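Local coordinates for C-glycoside 3-oxidase (Microbacterium trichothecenolyticum, PDB 7DVE), which oxidises the C3 hydroxyl of the sugar of C-glycosides such as isoorientin and mangiferin, using FAD as cofactor and oxygen as acceptor, at residues Tyr104-Glu109 / Ala397-Tyr402; Asp273-Pro278 / Asp381-Ser386. All blocks are in the same frame, centred on the assembly; numbering follows the deposited sequence.

Interaction 1: residues Tyr104-Glu109 / Ala397-Tyr402; sequences YQADGE and AMQLHY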
# COMPACT_ATOMS: atom_id res chain seq x y z
N TYR A 104 -11.20 -15.10 -8.12
CA TYR A 104 -10.47 -13.96 -8.63
C TYR A 104 -10.93 -13.53 -10.02
O TYR A 104 -10.52 -12.46 -10.49
CB TYR A 104 -8.96 -14.28 -8.62
CG TYR A 104 -8.59 -15.56 -9.34
CD1 TYR A 104 -8.45 -15.57 -10.71
CD2 TYR A 104 -8.37 -16.75 -8.64
CE1 TYR A 104 -8.10 -16.71 -11.39
CE2 TYR A 104 -8.03 -17.92 -9.32
CZ TYR A 104 -7.90 -17.88 -10.70
OH TYR A 104 -7.56 -18.99 -11.44
N GLN A 105 -11.78 -14.31 -10.68
CA GLN A 105 -12.22 -13.99 -12.04
C GLN A 105 -13.55 -14.67 -12.30
O GLN A 105 -13.72 -15.86 -11.99
CB GLN A 105 -11.19 -14.43 -13.08
CG GLN A 105 -11.74 -14.36 -14.50
CD GLN A 105 -10.87 -15.07 -15.53
OE1 GLN A 105 -9.63 -14.97 -15.51
NE2 GLN A 105 -11.52 -15.78 -16.44
N ALA A 106 -14.48 -13.91 -12.87
CA ALA A 106 -15.80 -14.40 -13.25
C ALA A 106 -15.80 -14.73 -14.73
O ALA A 106 -14.94 -14.28 -15.48
CB ALA A 106 -16.87 -13.34 -12.94
N ASP A 107 -16.79 -15.54 -15.14
CA ASP A 107 -16.97 -15.95 -16.53
C ASP A 107 -16.91 -14.76 -17.47
O ASP A 107 -17.74 -13.85 -17.39
CB ASP A 107 -18.33 -16.66 -16.72
CG ASP A 107 -18.47 -17.93 -15.90
OD1 ASP A 107 -17.49 -18.31 -15.23
OD2 ASP A 107 -19.57 -18.57 -15.94
N GLY A 108 -15.98 -14.81 -18.42
CA GLY A 108 -15.97 -13.82 -19.48
C GLY A 108 -15.34 -12.50 -19.10
O GLY A 108 -15.37 -11.57 -19.90
N GLU A 109 -14.76 -12.39 -17.91
CA GLU A 109 -14.19 -11.16 -17.37
C GLU A 109 -12.68 -11.28 -17.28
O GLU A 109 -12.12 -12.38 -17.21
CB GLU A 109 -14.77 -10.86 -15.98
CG GLU A 109 -16.27 -10.60 -16.03
CD GLU A 109 -16.85 -10.10 -14.72
OE1 GLU A 109 -16.06 -9.90 -13.78
OE2 GLU A 109 -18.08 -9.87 -14.64
N ALA A 397 -16.39 -15.43 1.63
CA ALA A 397 -15.49 -15.58 0.50
C ALA A 397 -15.76 -14.51 -0.54
O ALA A 397 -16.89 -14.08 -0.73
CB ALA A 397 -15.61 -16.98 -0.11
N MET A 398 -14.69 -14.07 -1.21
CA MET A 398 -14.73 -13.02 -2.22
C MET A 398 -14.89 -13.58 -3.62
O MET A 398 -14.35 -14.63 -3.98
CB MET A 398 -13.47 -12.13 -2.20
CG MET A 398 -12.84 -11.86 -0.86
SD MET A 398 -11.27 -10.99 -1.05
CE MET A 398 -11.23 -10.09 0.51
N GLN A 399 -15.65 -12.83 -4.42
CA GLN A 399 -15.72 -12.99 -5.86
C GLN A 399 -15.34 -11.64 -6.44
O GLN A 399 -15.85 -10.60 -6.00
CB GLN A 399 -17.12 -13.43 -6.33
CG GLN A 399 -17.27 -13.40 -7.83
CD GLN A 399 -16.38 -14.43 -8.51
OE1 GLN A 399 -16.30 -15.58 -8.06
NE2 GLN A 399 -15.70 -14.03 -9.60
N LEU A 400 -14.39 -11.64 -7.36
CA LEU A 400 -13.87 -10.42 -7.95
C LEU A 400 -14.49 -10.24 -9.33
O LEU A 400 -14.48 -11.17 -10.15
CB LEU A 400 -12.34 -10.47 -8.05
CG LEU A 400 -11.51 -10.34 -6.75
CD1 LEU A 400 -10.03 -10.12 -7.06
CD2 LEU A 400 -12.04 -9.23 -5.85
N HIS A 401 -15.04 -9.05 -9.58
CA HIS A 401 -15.61 -8.69 -10.87
C HIS A 401 -14.77 -7.56 -11.45
O HIS A 401 -14.65 -6.49 -10.84
CB HIS A 401 -17.07 -8.25 -10.74
CG HIS A 401 -18.01 -9.33 -10.33
ND1 HIS A 401 -18.66 -10.14 -11.24
CD2 HIS A 401 -18.49 -9.70 -9.11
CE1 HIS A 401 -19.45 -10.98 -10.60
NE2 HIS A 401 -19.37 -10.73 -9.31
N TYR A 402 -14.21 -7.78 -12.64
CA TYR A 402 -13.24 -6.82 -13.15
C TYR A 402 -13.14 -6.94 -14.66
O TYR A 402 -12.86 -8.02 -15.19
CB TYR A 402 -11.88 -7.05 -12.52
CG TYR A 402 -10.98 -5.85 -12.52
CD1 TYR A 402 -11.19 -4.79 -11.62
CD2 TYR A 402 -9.92 -5.76 -13.41
CE1 TYR A 402 -10.35 -3.69 -11.62
CE2 TYR A 402 -9.09 -4.66 -13.42
CZ TYR A 402 -9.30 -3.63 -12.52
OH TYR A 402 -8.46 -2.54 -12.53
O HOH W 1 -13.91 -11.11 -12.67

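Interaction 2: residues Asp273-Pro278 / Asp381-Ser386; sequences DALRTP and DRVAFS. With FAD (flavin-adenine dinucleotide), chain C.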
# COMPACT_ATOMS: atom_id res chain seq x y z
N ASP A 273 -6.88 -3.45 4.47
CA ASP A 273 -6.56 -3.42 3.04
C ASP A 273 -7.85 -3.28 2.26
O ASP A 273 -8.94 -3.41 2.84
CB ASP A 273 -5.69 -4.62 2.55
CG ASP A 273 -6.47 -5.96 2.34
OD1 ASP A 273 -7.65 -6.00 1.88
OD2 ASP A 273 -5.85 -7.01 2.64
N ALA A 274 -7.76 -3.00 0.95
CA ALA A 274 -8.92 -2.61 0.15
C ALA A 274 -9.91 -3.74 -0.09
O ALA A 274 -11.01 -3.47 -0.60
CB ALA A 274 -8.47 -2.06 -1.20
N LEU A 275 -9.58 -5.00 0.20
CA LEU A 275 -10.58 -6.05 -0.02
C LEU A 275 -11.06 -6.69 1.27
O LEU A 275 -12.23 -7.07 1.34
CB LEU A 275 -10.04 -7.15 -0.94
CG LEU A 275 -9.40 -6.61 -2.22
CD1 LEU A 275 -8.34 -7.57 -2.68
CD2 LEU A 275 -10.44 -6.33 -3.30
N ARG A 276 -10.21 -6.77 2.30
CA ARG A 276 -10.65 -7.36 3.55
C ARG A 276 -11.43 -6.37 4.42
O ARG A 276 -12.23 -6.80 5.26
CB ARG A 276 -9.47 -7.94 4.31
CG ARG A 276 -8.95 -9.22 3.70
CD ARG A 276 -7.89 -9.85 4.56
NE ARG A 276 -6.60 -9.23 4.29
CZ ARG A 276 -5.44 -9.62 4.82
NH1 ARG A 276 -5.38 -10.56 5.73
NH2 ARG A 276 -4.31 -9.04 4.40
N THR A 277 -11.24 -5.06 4.19
CA THR A 277 -12.06 -4.04 4.86
C THR A 277 -13.51 -4.11 4.41
O THR A 277 -14.41 -4.20 5.28
CB THR A 277 -11.46 -2.65 4.62
OG1 THR A 277 -10.18 -2.55 5.27
CG2 THR A 277 -12.38 -1.55 5.14
N PRO A 278 -13.83 -4.08 3.10
CA PRO A 278 -15.23 -4.37 2.70
C PRO A 278 -15.70 -5.73 3.18
O PRO A 278 -16.88 -5.87 3.53
CB PRO A 278 -15.19 -4.31 1.16
CG PRO A 278 -13.95 -3.60 0.81
CD PRO A 278 -12.96 -3.84 1.93
N ASP A 381 -16.83 -3.01 -11.56
CA ASP A 381 -15.56 -3.45 -11.00
C ASP A 381 -15.70 -3.47 -9.49
O ASP A 381 -15.75 -2.41 -8.86
CB ASP A 381 -14.43 -2.52 -11.43
CG ASP A 381 -14.14 -2.56 -12.94
OD1 ASP A 381 -14.43 -3.59 -13.59
OD2 ASP A 381 -13.61 -1.56 -13.47
N ARG A 382 -15.78 -4.66 -8.89
CA ARG A 382 -16.05 -4.72 -7.46
C ARG A 382 -15.55 -6.02 -6.86
O ARG A 382 -15.21 -6.97 -7.56
CB ARG A 382 -17.54 -4.58 -7.16
CG ARG A 382 -18.37 -5.66 -7.84
CD ARG A 382 -19.80 -5.25 -7.80
NE ARG A 382 -20.68 -6.39 -7.90
CZ ARG A 382 -21.61 -6.70 -7.00
NH1 ARG A 382 -21.71 -6.05 -5.86
NH2 ARG A 382 -22.46 -7.69 -7.28
N VAL A 383 -15.54 -6.05 -5.52
CA VAL A 383 -15.42 -7.28 -4.76
C VAL A 383 -16.77 -7.57 -4.11
O VAL A 383 -17.31 -6.72 -3.39
CB VAL A 383 -14.30 -7.21 -3.71
CG1 VAL A 383 -14.41 -5.95 -2.87
CG2 VAL A 383 -14.33 -8.45 -2.83
N ALA A 384 -17.32 -8.75 -4.37
CA ALA A 384 -18.58 -9.24 -3.82
C ALA A 384 -18.31 -10.39 -2.86
O ALA A 384 -17.26 -11.03 -2.89
CB ALA A 384 -19.52 -9.70 -4.95
N PHE A 385 -19.30 -10.68 -2.01
CA PHE A 385 -19.10 -11.64 -0.92
C PHE A 385 -20.21 -12.66 -0.90
O PHE A 385 -21.34 -12.39 -1.31
CB PHE A 385 -19.00 -10.92 0.43
CG PHE A 385 -17.89 -9.93 0.48
CD1 PHE A 385 -16.58 -10.35 0.62
CD2 PHE A 385 -18.14 -8.57 0.33
CE1 PHE A 385 -15.55 -9.43 0.63
CE2 PHE A 385 -17.12 -7.66 0.34
CZ PHE A 385 -15.82 -8.09 0.49
N SER A 386 -19.88 -13.86 -0.41
CA SER A 386 -20.78 -15.00 -0.42
C SER A 386 -21.46 -15.15 0.94
O SER A 386 -20.82 -14.97 1.98
CB SER A 386 -20.02 -16.29 -0.75
OG SER A 386 -20.92 -17.40 -0.80
PA FAD C . -2.00 -3.59 4.44
O1A FAD C . -2.47 -4.78 3.70
O2A FAD C . -0.63 -3.09 4.19
O5B FAD C . -2.22 -4.02 5.98
C5B FAD C . -3.52 -4.46 6.40
C4B FAD C . -3.38 -5.39 7.58
O4B FAD C . -4.75 -5.71 7.98
C3B FAD C . -2.74 -6.73 7.16
O3B FAD C . -1.64 -7.00 8.06
C2B FAD C . -3.90 -7.71 7.41
O2B FAD C . -3.43 -8.97 7.90
C1B FAD C . -4.68 -7.03 8.51
N9A FAD C . -6.09 -7.58 8.59
C8A FAD C . -6.87 -7.66 7.50
N7A FAD C . -8.05 -8.17 7.86
C5A FAD C . -8.01 -8.42 9.17
C6A FAD C . -8.93 -8.91 10.01
N6A FAD C . -10.11 -9.23 9.47
N1A FAD C . -8.70 -9.07 11.33
C2A FAD C . -7.44 -8.71 11.82
N3A FAD C . -6.49 -8.18 10.93
C4A FAD C . -6.79 -8.05 9.62
N1 FAD C . 3.03 0.62 -2.24
C2 FAD C . 3.50 1.89 -2.54
O2 FAD C . 2.79 2.85 -2.24
N3 FAD C . 4.75 2.05 -3.16
C4 FAD C . 5.54 0.92 -3.45
O4 FAD C . 6.65 1.08 -3.98
C4X FAD C . 5.05 -0.34 -3.15
N5 FAD C . 5.74 -1.47 -3.45
C5X FAD C . 5.28 -2.68 -3.01
C6 FAD C . 6.04 -3.85 -3.18
C7 FAD C . 5.63 -5.08 -2.70
C7M FAD C . 6.50 -6.35 -2.90
C8 FAD C . 4.41 -5.17 -2.02
C8M FAD C . 3.94 -6.53 -1.47
C9 FAD C . 3.64 -4.02 -1.84
C9A FAD C . 4.06 -2.77 -2.34
N10 FAD C . 3.31 -1.65 -2.19
C10 FAD C . 3.80 -0.46 -2.54
C1' FAD C . 1.93 -1.68 -1.61
C2' FAD C . 1.84 -1.32 -0.12
O2' FAD C . 2.48 -2.37 0.63
C3' FAD C . 0.35 -1.12 0.30
O3' FAD C . -0.23 -0.04 -0.45
C4' FAD C . 0.24 -0.72 1.77
O4' FAD C . 0.85 -1.71 2.58
C5' FAD C . -1.25 -0.58 2.19
O5' FAD C . -1.36 -0.42 3.62
P FAD C . -2.69 -0.80 4.46
O1P FAD C . -2.45 -0.77 5.93
O2P FAD C . -3.76 0.04 3.88
O3P FAD C . -3.02 -2.37 4.22

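Interaction 1: residues Tyr104-Glu109 / Ala397-Tyr402
Gln399 meets the loop 104-109 with its amide. CG is anti to the backbone N (chi1 171°), and a bend at chi2 (66°) brings the amide to the loop. NE2 then donates to Leu400 O of its own strand, at 3.2 Å, from above the carbonyl plane. It also lies 3.6 Å from Ala106 CB. Leu400 follows and packs CB against Tyr104 O at 3.6 Å. A water joins the two segments: it donates to Leu400 O and Glu109 OE1 and accepts from Ala106 N. His401 comes next. Its ND1 points almost straight at Glu109 OE2, in the ring plane, but the 3.5 Å bond is weak. Carboxylate and ring planes are turned 57° apart. Tyr402 closes the contact. Its backbone N donates to Glu109 OE1 at 3.0 Å, from above the carboxylate plane; its OH is hydrogen-bonded to the backbone N of Asp297. A type II turn from Ala106 to Glu109 brings the carboxylate back to the strand end. The contact is thus mainly polar. Glu109 OE1, which takes the Tyr402 N-H and the water, is the main tie of the loop to the end of strand 396-401, and OE2 adds a weak bond.

Interaction 2: residues Asp273-Pro278 / Asp381-Ser386
Leu275 and Pro278 pack on Val383 and Phe385 where the start of helix 276-283 meets strand 382-386. The helix follows strand 267-270 of the parallel sheet in the Rossmann-type FAD-binding fold of this GMC oxidoreductase. Leu275 CD2 lies 4.0 Å from Val383 CB, and Pro278 CB lies 3.9 Å from Phe385 CZ. Phe385 also brings its ring edge to Leu275 O, which lies in the ring plane. No hydrogen bond joins the two segments.

The other side of the helix start faces the cofactor. Arg276 leaves the helix with CB near the adenine, 3.8 Å from FAD N7A. CD stays beside the same nitrogen. A bend at chi3 (-82°) then turns the guanidinium toward Asp273 and the ribose. NE and NH2 both hold Asp273 OD2 in a side-on salt bridge, NE at 2.9 Å and NH2 at 3.1 Å. CZ packs against the adenine C8A and the ribose C2B of FAD. NH1 lies 3.3 Å from FAD O2B and is hydrogen-bonded to Ser119 OG, while NH2 also bonds Ser118 O. One face of the guanidinium therefore lies against FAD, while OD2 sits at its edge, in plane.

Asp273 precedes the turn that leads into the helix, and its side chain makes capping bonds. Arg276 N meets OD1 on the syn side and Leu275 N on the anti side. These bonds fix the carboxylate that in turn holds the arginine. Thr277 OG1 and N both donate to Asp273 O, which they approach from opposite faces of its carbonyl plane.

Interaction 1 is partly buried, its centre about 22 Å from the chain centre; interaction 2 is buried, with its centre at about 16 Å. The two meet through one two-stranded antiparallel sheet: strand 396-401 belongs to the first and strand 382-386 to the second, joined by backbone bonds such as Gln399 N to Ala384 O. Met398 of strand 396-401 also packs on Leu275, Val383 and Phe385 of interaction 2. Their chemistry follows their place. The outer contact relies on a carboxylate, a water and backbone groups to hold a loop. The inner one joins strand to helix through apolar side chains, with the polar side chains of Asp273 and Arg276 on the FAD side.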